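Local coordinates for protein macrophage receptor MARCO (Mus musculus, PDB 2OYA) that probably recognises ligands as a macrophage scavenger receptor, through basic and acidic clusters on its cysteine-rich domain, at residues Gly12-Ala18 and Asp96-Ser102; Asp31-Asn36 and Gly51-Ser56; Ile64-Val69 and Lys83-His89. All coordinates share one frame; numbering follows the deposited sequence. Where two conformers were deposited one is given.

Contact 1: Gly12-Ala18 and Asp96-Ser102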
loop_
_atom_site.group_PDB
_atom_site.type_symbol
_atom_site.label_atom_id
_atom_site.label_comp_id
_atom_site.label_asym_id
_atom_site.label_seq_id
_atom_site.Cartn_x
_atom_site.Cartn_y
_atom_site.Cartn_z
ATOM N N GLY A 12 -6.764 15.012 -8.098
ATOM C CA GLY A 12 -5.582 14.555 -8.816
ATOM C C GLY A 12 -5.249 13.140 -8.409
ATOM O O GLY A 12 -6.143 12.343 -8.179
ATOM N N THR A 13 -3.953 12.829 -8.337
ATOM C CA THR A 13 -3.491 11.470 -8.002
ATOM C C THR A 13 -2.329 11.528 -7.021
ATOM O O THR A 13 -1.499 12.433 -7.094
ATOM C CB THR A 13 -2.957 10.695 -9.234
ATOM O OG1 THR A 13 -1.935 11.467 -9.862
ATOM C CG2 THR A 13 -4.059 10.437 -10.240
ATOM N N ASN A 14 -2.291 10.567 -6.110
ATOM C CA ASN A 14 -1.134 10.377 -5.266
ATOM C C ASN A 14 -0.515 9.030 -5.665
ATOM O O ASN A 14 -1.121 7.988 -5.464
ATOM C CB ASN A 14 -1.552 10.413 -3.792
ATOM C CG ASN A 14 -0.377 10.449 -2.859
ATOM O OD1 ASN A 14 0.757 10.240 -3.277
ATOM N ND2 ASN A 14 -0.633 10.739 -1.583
ATOM N N ARG A 15 0.663 9.080 -6.277
ATOM C CA ARG A 15 1.248 7.915 -6.931
ATOM C C ARG A 15 2.607 7.647 -6.324
ATOM O O ARG A 15 3.398 8.573 -6.146
ATOM C CB ARG A 15 1.366 8.205 -8.440
ATOM C CG ARG A 15 2.060 7.161 -9.272
ATOM C CD ARG A 15 2.165 7.656 -10.706
ATOM N NE ARG A 15 2.676 6.592 -11.558
ATOM C CZ ARG A 15 1.896 5.816 -12.297
ATOM N NH1 ARG A 15 0.581 6.015 -12.311
ATOM N NH2 ARG A 15 2.434 4.860 -13.033
ATOM N N GLY A 16 2.889 6.392 -5.992
ATOM C CA GLY A 16 4.209 6.071 -5.461
ATOM C C GLY A 16 4.252 4.665 -4.896
ATOM O O GLY A 16 3.324 3.871 -5.106
ATOM N N ARG A 17 5.340 4.348 -4.190
ATOM C CA ARG A 17 5.469 3.016 -3.589
ATOM C C ARG A 17 4.610 2.933 -2.322
ATOM O O ARG A 17 4.614 3.861 -1.496
ATOM C CB ARG A 17 6.943 2.725 -3.286
ATOM C CG ARG A 17 7.224 1.399 -2.613
ATOM C CD ARG A 17 8.742 1.213 -2.418
ATOM N NE ARG A 17 9.327 2.299 -1.630
ATOM C CZ ARG A 17 10.015 3.342 -2.115
ATOM N NH1 ARG A 17 10.271 3.471 -3.418
ATOM N NH2 ARG A 17 10.489 4.247 -1.264
ATOM N N ALA A 18 3.887 1.818 -2.167
ATOM C CA ALA A 18 3.059 1.581 -0.978
ATOM C C ALA A 18 3.928 1.073 0.178
ATOM O O ALA A 18 4.588 0.024 0.058
ATOM C CB ALA A 18 1.937 0.572 -1.291
ATOM N N ASP A 96 8.765 -4.132 -5.271
ATOM C CA ASP A 96 7.917 -3.341 -4.356
ATOM C C ASP A 96 6.716 -2.792 -5.095
ATOM O O ASP A 96 6.850 -2.178 -6.156
ATOM C CB ASP A 96 8.651 -2.173 -3.688
ATOM C CG ASP A 96 9.655 -2.610 -2.615
ATOM O OD1 ASP A 96 9.565 -3.739 -2.092
ATOM O OD2 ASP A 96 10.528 -1.782 -2.290
ATOM N N ALA A 97 5.539 -3.031 -4.513
ATOM C CA ALA A 97 4.271 -2.625 -5.084
ATOM C C ALA A 97 4.074 -1.115 -4.941
ATOM O O ALA A 97 4.493 -0.507 -3.953
ATOM C CB ALA A 97 3.137 -3.365 -4.384
ATOM N N GLY A 98 3.431 -0.518 -5.934
ATOM C CA GLY A 98 3.010 0.873 -5.840
ATOM C C GLY A 98 1.501 1.033 -6.005
ATOM O O GLY A 98 0.773 0.066 -6.267
ATOM N N VAL A 99 1.054 2.268 -5.848
ATOM C CA VAL A 99 -0.360 2.603 -5.964
ATOM C C VAL A 99 -0.500 3.937 -6.677
ATOM O O VAL A 99 0.385 4.800 -6.573
ATOM C CB VAL A 99 -1.062 2.709 -4.566
ATOM C CG1 VAL A 99 -1.086 1.358 -3.866
ATOM C CG2 VAL A 99 -0.410 3.784 -3.677
ATOM N N GLU A 100 -1.608 4.092 -7.402
ATOM C CA GLU A 100 -2.103 5.397 -7.830
ATOM C C GLU A 100 -3.447 5.565 -7.101
ATOM O O GLU A 100 -4.425 4.893 -7.430
ATOM C CB GLU A 100 -2.319 5.448 -9.352
ATOM C CG GLU A 100 -2.774 6.837 -9.845
ATOM C CD GLU A 100 -3.270 6.829 -11.286
ATOM O OE1 GLU A 100 -2.533 7.297 -12.171
ATOM O OE2 GLU A 100 -4.391 6.331 -11.526
ATOM N N CYS A 101 -3.462 6.406 -6.069
ATOM C CA CYS A 101 -4.679 6.685 -5.313
ATOM C C CYS A 101 -5.361 7.904 -5.872
ATOM O O CYS A 101 -4.697 8.856 -6.265
ATOM C CB CYS A 101 -4.364 6.963 -3.838
ATOM S SG CYS A 101 -3.473 5.658 -2.961
ATOM N N SER A 102 -6.691 7.889 -5.876
ATOM C CA SER A 102 -7.471 9.051 -6.316
ATOM C C SER A 102 -8.818 9.073 -5.608
ATOM O O SER A 102 -9.205 8.078 -4.994
ATOM C CB SER A 102 -7.649 9.032 -7.839
ATOM O OG SER A 102 -8.448 7.934 -8.226
ATOM O OXT SER A 102 -9.532 10.085 -5.629
HETATM O O HOH W 1 -8.784 12.521 -7.076
HETATM O O HOH W 2 -0.984 9.164 -11.585
HETATM O O HOH W 3 5.938 -1.380 -1.578
#

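Contact 2: Asp31-Asn36 and Gly51-Ser56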
loop_
_atom_site.group_PDB
_atom_site.type_symbol
_atom_site.label_atom_id
_atom_site.label_comp_id
_atom_site.label_asym_id
_atom_site.label_seq_id
_atom_site.Cartn_x
_atom_site.Cartn_y
_atom_site.Cartn_z
ATOM N N ASP A 31 4.904 -7.131 -4.755
ATOM C CA ASP A 31 3.794 -7.005 -5.706
ATOM C C ASP A 31 3.117 -8.346 -6.098
ATOM O O ASP A 31 2.206 -8.360 -6.943
ATOM C CB ASP A 31 4.192 -6.197 -6.928
ATOM C CG ASP A 31 5.130 -6.965 -7.869
ATOM O OD1 ASP A 31 5.469 -8.133 -7.568
ATOM O OD2 ASP A 31 5.506 -6.386 -8.921
ATOM N N ASP A 32 3.557 -9.449 -5.481
ATOM C CA ASP A 32 2.943 -10.762 -5.734
ATOM C C ASP A 32 1.455 -10.683 -5.399
ATOM O O ASP A 32 1.105 -10.435 -4.246
ATOM C CB ASP A 32 3.567 -11.857 -4.858
ATOM C CG ASP A 32 5.031 -12.142 -5.172
ATOM O OD1 ASP A 32 5.516 -11.822 -6.284
ATOM O OD2 ASP A 32 5.696 -12.724 -4.280
ATOM N N ASP A 33 0.593 -10.902 -6.398
ATOM C CA ASP A 33 -0.898 -10.866 -6.209
ATOM C C ASP A 33 -1.450 -9.481 -5.863
ATOM O O ASP A 33 -2.611 -9.354 -5.494
ATOM C CB ASP A 33 -1.391 -11.850 -5.119
ATOM C CG ASP A 33 -1.095 -13.301 -5.433
ATOM O OD1 ASP A 33 -1.052 -13.681 -6.629
ATOM O OD2 ASP A 33 -0.941 -14.067 -4.447
ATOM N N TRP A 34 -0.620 -8.444 -5.976
ATOM C CA TRP A 34 -1.034 -7.083 -5.639
ATOM C C TRP A 34 -1.923 -6.584 -6.764
ATOM O O TRP A 34 -1.490 -6.486 -7.909
ATOM C CB TRP A 34 0.186 -6.189 -5.462
ATOM C CG TRP A 34 -0.104 -4.763 -5.080
ATOM C CD1 TRP A 34 -0.011 -3.651 -5.881
ATOM C CD2 TRP A 34 -0.494 -4.295 -3.784
ATOM N NE1 TRP A 34 -0.322 -2.521 -5.159
ATOM C CE2 TRP A 34 -0.623 -2.888 -3.869
ATOM C CE3 TRP A 34 -0.752 -4.932 -2.556
ATOM C CZ2 TRP A 34 -1.010 -2.097 -2.770
ATOM C CZ3 TRP A 34 -1.131 -4.147 -1.456
ATOM C CH2 TRP A 34 -1.261 -2.739 -1.580
ATOM N N ASP A 35 -3.183 -6.303 -6.440
ATOM C CA ASP A 35 -4.146 -5.956 -7.485
ATOM C C ASP A 35 -4.957 -4.693 -7.127
ATOM O O ASP A 35 -4.711 -4.080 -6.104
ATOM C CB ASP A 35 -5.023 -7.178 -7.850
ATOM C CG ASP A 35 -5.963 -7.598 -6.740
ATOM O OD1 ASP A 35 -6.551 -8.698 -6.864
ATOM O OD2 ASP A 35 -6.123 -6.850 -5.745
ATOM N N ASN A 36 -5.898 -4.293 -7.991
ATOM C CA ASN A 36 -6.678 -3.067 -7.756
ATOM C C ASN A 36 -7.473 -3.095 -6.450
ATOM O O ASN A 36 -7.677 -2.046 -5.827
ATOM C CB ASN A 36 -7.586 -2.772 -8.952
ATOM C CG ASN A 36 -6.802 -2.260 -10.173
ATOM O OD1 ASN A 36 -5.683 -1.746 -10.046
ATOM N ND2 ASN A 36 -7.384 -2.420 -11.366
ATOM N N GLY A 51 -7.931 2.956 -5.597
ATOM C CA GLY A 51 -6.502 2.723 -5.808
ATOM C C GLY A 51 -6.343 1.867 -7.055
ATOM O O GLY A 51 -7.145 0.969 -7.321
ATOM N N ARG A 52 -5.306 2.152 -7.823
ATOM C CA ARG A 52 -4.863 1.256 -8.892
ATOM C C ARG A 52 -3.506 0.681 -8.521
ATOM O O ARG A 52 -2.624 1.402 -8.053
ATOM C CB ARG A 52 -4.779 1.989 -10.228
ATOM C CG ARG A 52 -6.185 2.354 -10.775
ATOM C CD ARG A 52 -6.071 3.158 -12.046
ATOM N NE ARG A 52 -5.300 2.402 -13.030
ATOM C CZ ARG A 52 -4.090 2.731 -13.463
ATOM N NH1 ARG A 52 -3.481 1.956 -14.343
ATOM N NH2 ARG A 52 -3.488 3.834 -13.032
ATOM N N ALA A 53 -3.354 -0.623 -8.708
ATOM C CA ALA A 53 -2.109 -1.302 -8.399
ATOM C C ALA A 53 -1.047 -1.011 -9.450
ATOM O O ALA A 53 -1.298 -1.114 -10.651
ATOM C CB ALA A 53 -2.340 -2.811 -8.310
ATOM N N LEU A 54 0.139 -0.662 -8.972
ATOM C CA LEU A 54 1.305 -0.491 -9.843
ATOM C C LEU A 54 2.292 -1.601 -9.531
ATOM O O LEU A 54 2.854 -1.680 -8.427
ATOM C CB LEU A 54 1.951 0.891 -9.664
ATOM C CG LEU A 54 1.021 2.103 -9.754
ATOM C CD1 LEU A 54 1.806 3.381 -9.410
ATOM C CD2 LEU A 54 0.332 2.206 -11.106
ATOM N N SER A 55 2.518 -2.459 -10.522
ATOM C CA SER A 55 3.405 -3.608 -10.321
ATOM C C SER A 55 4.862 -3.154 -10.400
ATOM O O SER A 55 5.203 -2.273 -11.187
ATOM C CB SER A 55 3.100 -4.675 -11.375
ATOM O OG SER A 55 3.990 -5.780 -11.276
ATOM N N SER A 56 5.711 -3.729 -9.548
ATOM C CA SER A 56 7.164 -3.489 -9.604
ATOM C C SER A 56 7.527 -2.005 -9.664
ATOM O O SER A 56 8.356 -1.564 -10.470
ATOM C CB SER A 56 7.789 -4.319 -10.736
ATOM O OG SER A 56 7.580 -5.716 -10.478
HETATM O O HOH W 4 -3.712 -1.561 -12.016
HETATM O O HOH W 5 -6.939 -0.009 -13.738
#

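Contact 3: Ile64-Val69 and Lys83-His89. With SO4 (sulfate ion), chain C.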
loop_
_atom_site.group_PDB
_atom_site.type_symbol
_atom_site.label_atom_id
_atom_site.label_comp_id
_atom_site.label_asym_id
_atom_site.label_seq_id
_atom_site.Cartn_x
_atom_site.Cartn_y
_atom_site.Cartn_z
ATOM N N ILE A 64 10.614 -5.983 3.846
ATOM C CA ILE A 64 9.432 -6.166 3.009
ATOM C C ILE A 64 8.405 -6.797 3.952
ATOM O O ILE A 64 8.539 -7.949 4.349
ATOM C CB ILE A 64 9.724 -7.038 1.761
ATOM C CG1 ILE A 64 10.810 -6.365 0.889
ATOM C CG2 ILE A 64 8.433 -7.268 0.937
ATOM C CD1 ILE A 64 11.428 -7.286 -0.166
ATOM N N TRP A 65 7.411 -6.023 4.369
ATOM C CA TRP A 65 6.485 -6.540 5.387
ATOM C C TRP A 65 5.362 -7.443 4.883
ATOM O O TRP A 65 4.904 -8.318 5.619
ATOM C CB TRP A 65 5.853 -5.407 6.182
ATOM C CG TRP A 65 6.751 -4.722 7.187
ATOM C CD1 TRP A 65 6.858 -3.391 7.392
ATOM C CD2 TRP A 65 7.632 -5.353 8.141
ATOM N NE1 TRP A 65 7.752 -3.133 8.411
ATOM C CE2 TRP A 65 8.234 -4.320 8.892
ATOM C CE3 TRP A 65 7.956 -6.686 8.432
ATOM C CZ2 TRP A 65 9.169 -4.571 9.902
ATOM C CZ3 TRP A 65 8.884 -6.939 9.455
ATOM C CH2 TRP A 65 9.474 -5.882 10.173
ATOM N N LEU A 66 4.872 -7.178 3.677
ATOM C CA LEU A 66 3.704 -7.892 3.134
ATOM C C LEU A 66 3.979 -8.545 1.783
ATOM O O LEU A 66 4.763 -8.034 0.982
ATOM C CB LEU A 66 2.510 -6.945 3.004
ATOM C CG LEU A 66 1.915 -6.385 4.299
ATOM C CD1 LEU A 66 0.819 -5.377 3.957
ATOM C CD2 LEU A 66 1.393 -7.519 5.199
ATOM N N ASP A 67 3.335 -9.688 1.556
ATOM C CA ASP A 67 3.442 -10.429 0.300
ATOM C C ASP A 67 2.132 -11.206 0.133
ATOM O O ASP A 67 1.447 -11.520 1.126
ATOM C CB ASP A 67 4.648 -11.385 0.352
ATOM C CG ASP A 67 4.976 -12.016 -0.990
ATOM O OD1 ASP A 67 4.474 -11.541 -2.018
ATOM O OD2 ASP A 67 5.797 -12.972 -1.015
ATOM N N ASN A 68 1.771 -11.473 -1.119
ATOM C CA ASN A 68 0.533 -12.181 -1.459
ATOM C C ASN A 68 -0.693 -11.591 -0.781
ATOM O O ASN A 68 -1.536 -12.319 -0.251
ATOM C CB ASN A 68 0.675 -13.684 -1.167
ATOM C CG ASN A 68 1.887 -14.276 -1.842
ATOM O OD1 ASN A 68 2.843 -14.686 -1.180
ATOM N ND2 ASN A 68 1.892 -14.255 -3.169
ATOM N N VAL A 69 -0.787 -10.254 -0.810
ATOM C CA VAL A 69 -1.975 -9.584 -0.293
ATOM C C VAL A 69 -3.173 -9.926 -1.187
ATOM O O VAL A 69 -3.103 -9.781 -2.414
ATOM C CB VAL A 69 -1.775 -8.058 -0.203
ATOM C CG1 VAL A 69 -3.006 -7.378 0.416
ATOM C CG2 VAL A 69 -0.506 -7.729 0.613
ATOM N N LYS A 83 -3.390 -12.312 3.585
ATOM C CA LYS A 83 -2.025 -12.066 3.092
ATOM C C LYS A 83 -1.067 -13.074 3.741
ATOM O O LYS A 83 -1.457 -13.786 4.678
ATOM C CB LYS A 83 -1.609 -10.609 3.398
ATOM C CG LYS A 83 -1.599 -10.248 4.882
ATOM C CD LYS A 83 -2.071 -8.819 5.157
ATOM C CE LYS A 83 -2.065 -8.549 6.655
ATOM N NZ LYS A 83 -2.999 -9.454 7.395
ATOM N N ASN A 84 0.172 -13.155 3.254
ATOM C CA ASN A 84 1.200 -13.947 3.931
ATOM C C ASN A 84 1.354 -13.455 5.370
ATOM O O ASN A 84 0.946 -12.331 5.691
ATOM C CB ASN A 84 2.556 -13.825 3.221
ATOM C CG ASN A 84 2.732 -14.793 2.052
ATOM O OD1 ASN A 84 3.854 -14.957 1.546
ATOM N ND2 ASN A 84 1.653 -15.429 1.617
ATOM N N SER A 85 1.943 -14.287 6.232
ATOM C CA SER A 85 2.430 -13.843 7.540
ATOM C C SER A 85 3.233 -12.550 7.329
ATOM O O SER A 85 3.926 -12.425 6.327
ATOM C CB SER A 85 3.350 -14.906 8.152
ATOM O OG SER A 85 2.664 -16.097 8.443
ATOM N N TRP A 86 3.124 -11.595 8.257
ATOM C CA TRP A 86 3.917 -10.372 8.180
ATOM C C TRP A 86 5.397 -10.732 8.145
ATOM O O TRP A 86 5.868 -11.542 8.966
ATOM C CB TRP A 86 3.651 -9.477 9.375
ATOM C CG TRP A 86 2.301 -8.813 9.393
ATOM C CD1 TRP A 86 1.140 -9.304 9.942
ATOM C CD2 TRP A 86 1.983 -7.527 8.869
ATOM N NE1 TRP A 86 0.112 -8.404 9.770
ATOM C CE2 TRP A 86 0.603 -7.299 9.120
ATOM C CE3 TRP A 86 2.725 -6.537 8.197
ATOM C CZ2 TRP A 86 -0.040 -6.119 8.745
ATOM C CZ3 TRP A 86 2.072 -5.345 7.829
ATOM C CH2 TRP A 86 0.709 -5.158 8.106
ATOM N N GLY A 87 6.107 -10.163 7.172
ATOM C CA GLY A 87 7.532 -10.372 6.994
ATOM C C GLY A 87 7.929 -11.652 6.273
ATOM O O GLY A 87 9.121 -11.874 6.037
ATOM N N ASN A 88 6.945 -12.496 5.949
ATOM C CA ASN A 88 7.164 -13.734 5.175
ATOM C C ASN A 88 7.026 -13.483 3.675
ATOM O O ASN A 88 5.914 -13.346 3.172
ATOM C CB ASN A 88 6.185 -14.835 5.638
ATOM C CG ASN A 88 6.326 -16.156 4.851
ATOM O OD1 ASN A 88 5.342 -16.867 4.652
ATOM N ND2 ASN A 88 7.536 -16.489 4.429
ATOM N N HIS A 89 8.160 -13.419 2.973
ATOM C CA HIS A 89 8.171 -13.148 1.527
ATOM C C HIS A 89 9.334 -13.870 0.836
ATOM O O HIS A 89 10.291 -14.288 1.483
ATOM C CB HIS A 89 8.300 -11.633 1.280
ATOM C CG HIS A 89 9.634 -11.083 1.687
ATOM N ND1 HIS A 89 10.708 -11.039 0.825
ATOM C CD2 HIS A 89 10.093 -10.643 2.882
ATOM C CE1 HIS A 89 11.762 -10.558 1.463
ATOM N NE2 HIS A 89 11.413 -10.313 2.714
HETATM S S SO4 C . 0.822 -13.049 11.255
HETATM O O1 SO4 C . 2.097 -12.512 10.736
HETATM O O2 SO4 C . -0.151 -13.235 10.177
HETATM O O3 SO4 C . 1.093 -14.329 11.904
HETATM O O4 SO4 C . 0.284 -12.139 12.261
HETATM O O HOH W 6 12.367 -8.386 4.324
HETATM O O HOH W 7 2.746 -10.772 4.337
#

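Contact 1: Gly12-Ala18 and Asp96-Ser102
Asn-14 and Cys-101 face each other as an antiparallel hydrogen-bonded pair, and both of their backbone bonds are made: Asn-14 N gives to Cys-101 O at 3.0 Å and Cys-101 N returns to Asn-14 O at 2.9 Å. Two residues on, Gly-16 and Val-99 repeat the pattern, and Ala-18 N adds a fifth rung to Ala-97 O. Between these pairs the chains draw close at the non-hydrogen-bonded positions, where Arg-15 CA directs its hydrogen at Val-99 O, 3.3 Å away.

Side chains of Arg-15 and Glu-100 lie on one face of the ladder. Arg-15 turns CG away from its backbone N (chi1 175°) and then runs extended to NE, which brings the edge of the guanidinium to the carboxylate; Arg-15 NH1 meets Glu-100 OE1 at 3.4 Å, a long salt bridge with the two planes 65° apart. Thr-13 CG2 rests against CG and CD of the same glutamate, while OE2 is taken by Arg-52. Arg-17 meets Asp-96 differently: Arg-17 CD lies 3.5 Å from Asp-96 OD2, but that oxygen stands well out of the guanidinium plane, so at most a charge attraction is likely, with no N-H pointed at it. The stronger polar partners are Glu-19 for the arginine and His-93 for the aspartate.

Val-99 and Cys-101 occupy the other face, with Val-99 CG1 4.0 Å from Ala-18 CB. The chain turns a corner at Gly-16, still pairing as far as Ala-18, and 17-22 goes on into the second sheet of this scavenger receptor cysteine-rich domain. Strand 98-101 lies between 14-15 and 51-54; Val-99 packs on Ala-39 and Phe-42 of helix 36-45, and Cys-101 is tied to that helix by its disulfide with Cys-43.

Contact 2: Asp31-Asn36 and Gly51-Ser56
Asp-31 reaches Ser-55 and Ser-56 where a type II beta turn, Asp-31 to Trp-34, leads from strand 25-29 of the scavenger receptor cysteine-rich fold toward helix 36-45. Asp-31 CB stands 3.9 Å from Ser-56 N, and chi1 of 73° sets CG between the backbone N and the carbonyl carbon, aiming the carboxylate at the end of strand 51-54. CG then passes near Ser-56 N and Ser-55 OG, and OD2 at the tip gathers the bonds. Ser-56 OG donates to Asp-31 OD2 at 2.7 Å on the syn side, 25° out of the carboxylate plane; Ser-55 OG donates to Asp-31 OD2 at 2.9 Å from above the plane, on the opposite face. Ser-56 N adds a weak, bent bond to the same oxygen. These donors would be expected to stabilise the negative charge.

Past the turn, which is closed by Trp-34 N bonding Asp-31 O, Trp-34 brings CD1 to 3.5 Å from Ala-53 CB. This methyl also touches the backbone C of Asp-35, just before the helix. The indole nitrogen is bound by Gly-98 O in the neighbouring strand, which helps to set the rotation of the ring.

Asp-35 is the N-cap of helix 36-45. In the helix's first turn, Asn-36 swings its amide back to the strand, where a water bridges its OD1 to Ala-53 O. A second water accepts from Arg-52 NE and, weakly, from Asn-36 ND2; Arg-52 NH2 is salt-bridged to Glu-100 OE2. Ala-53 N meets Asn-36 OD1 in the carbonyl plane, at 2.9 Å and with an N-H...O angle of 165°.

Contact 3: Ile64-Val69 and Lys83-His89
Leu-66 and Trp-86 both turn CG anti to the carbonyl carbon (chi1 -66° and -71°), and their side chains run alongside each other and point the same way. Leu-66 CD2 comes over one face of the Trp-86 indole, 3.5 Å from the centroid of its six-membered ring, a CH-pi contact set somewhat toward the rim. Trp-65 CB meets the edge of the same ring, and the aliphatic chain of Lys-83 lies against Leu-66, Lys-83 CD being 3.7 Å from Leu-66 CD2.

At the Ile-64 end, His-89 has chi1 of 68°, which swings the imidazole across Ile-64 at about a right angle. Ile-64 CB sits over the ring centre, 3.8 Å from the centroid, and CD1 approaches CE1. A water links His-89 NE2 to Ile-64 N, while Cys-91 N donates to ND1, leaving both ring nitrogens engaged.

Two backbone bonds join the segments: Gly-87 N to Trp-65 O at 2.7 Å, between the two packed pairs, and Asn-84 N to Asp-67 O at 3.0 Å, beyond Leu-66. A further water connects Asp-67 N with Ser-85 O. The type II turn Ser-85 to Asn-88 places Gly-87 at positive phi, its CA at the edge of the Trp-65 ring.

Sulfate O1 accepts from Trp-86 N at 2.8 Å and lies near the edge of the indole, probably a crystallisation ion. Tyr-22 stacks on Trp-86 and meets Trp-65 edge-to-face. An aromatic cluster thus fastens a long loop to strand 64-66, in a domain characterised by little helix, short strands and loops tied by disulfides such as Cys-30 to Cys-91 and Cys-71 to Cys-81, the scavenger receptor cysteine-rich fold.

Overall arrangement
Contact 1 encloses the other two along the chain, bringing the C-terminal strand back beside the first strand, 14-15. It shares a sheet with contact 2: 98-101 and 51-54 are neighbours, probably joined by a hydrogen bond from Gly-98 N to Leu-54 O. On the opposite side of the chain's centre from contact 1, about 19 Å between centres, contact 3 hangs a loop on strand 64-66 of the second sheet, which contact 1 also reaches through 17-22. Contacts 1 and 3 are partly buried, whereas contact 2 is a surface contact. Backbone ladder bonds dominate the first, side-chain oxygens of the loop and helix start gripping the strand and the residues after it the second, and ring faces the third. Contacts 2 and 3 meet where Asp-33 OD2 bonds Asn-68 ND2.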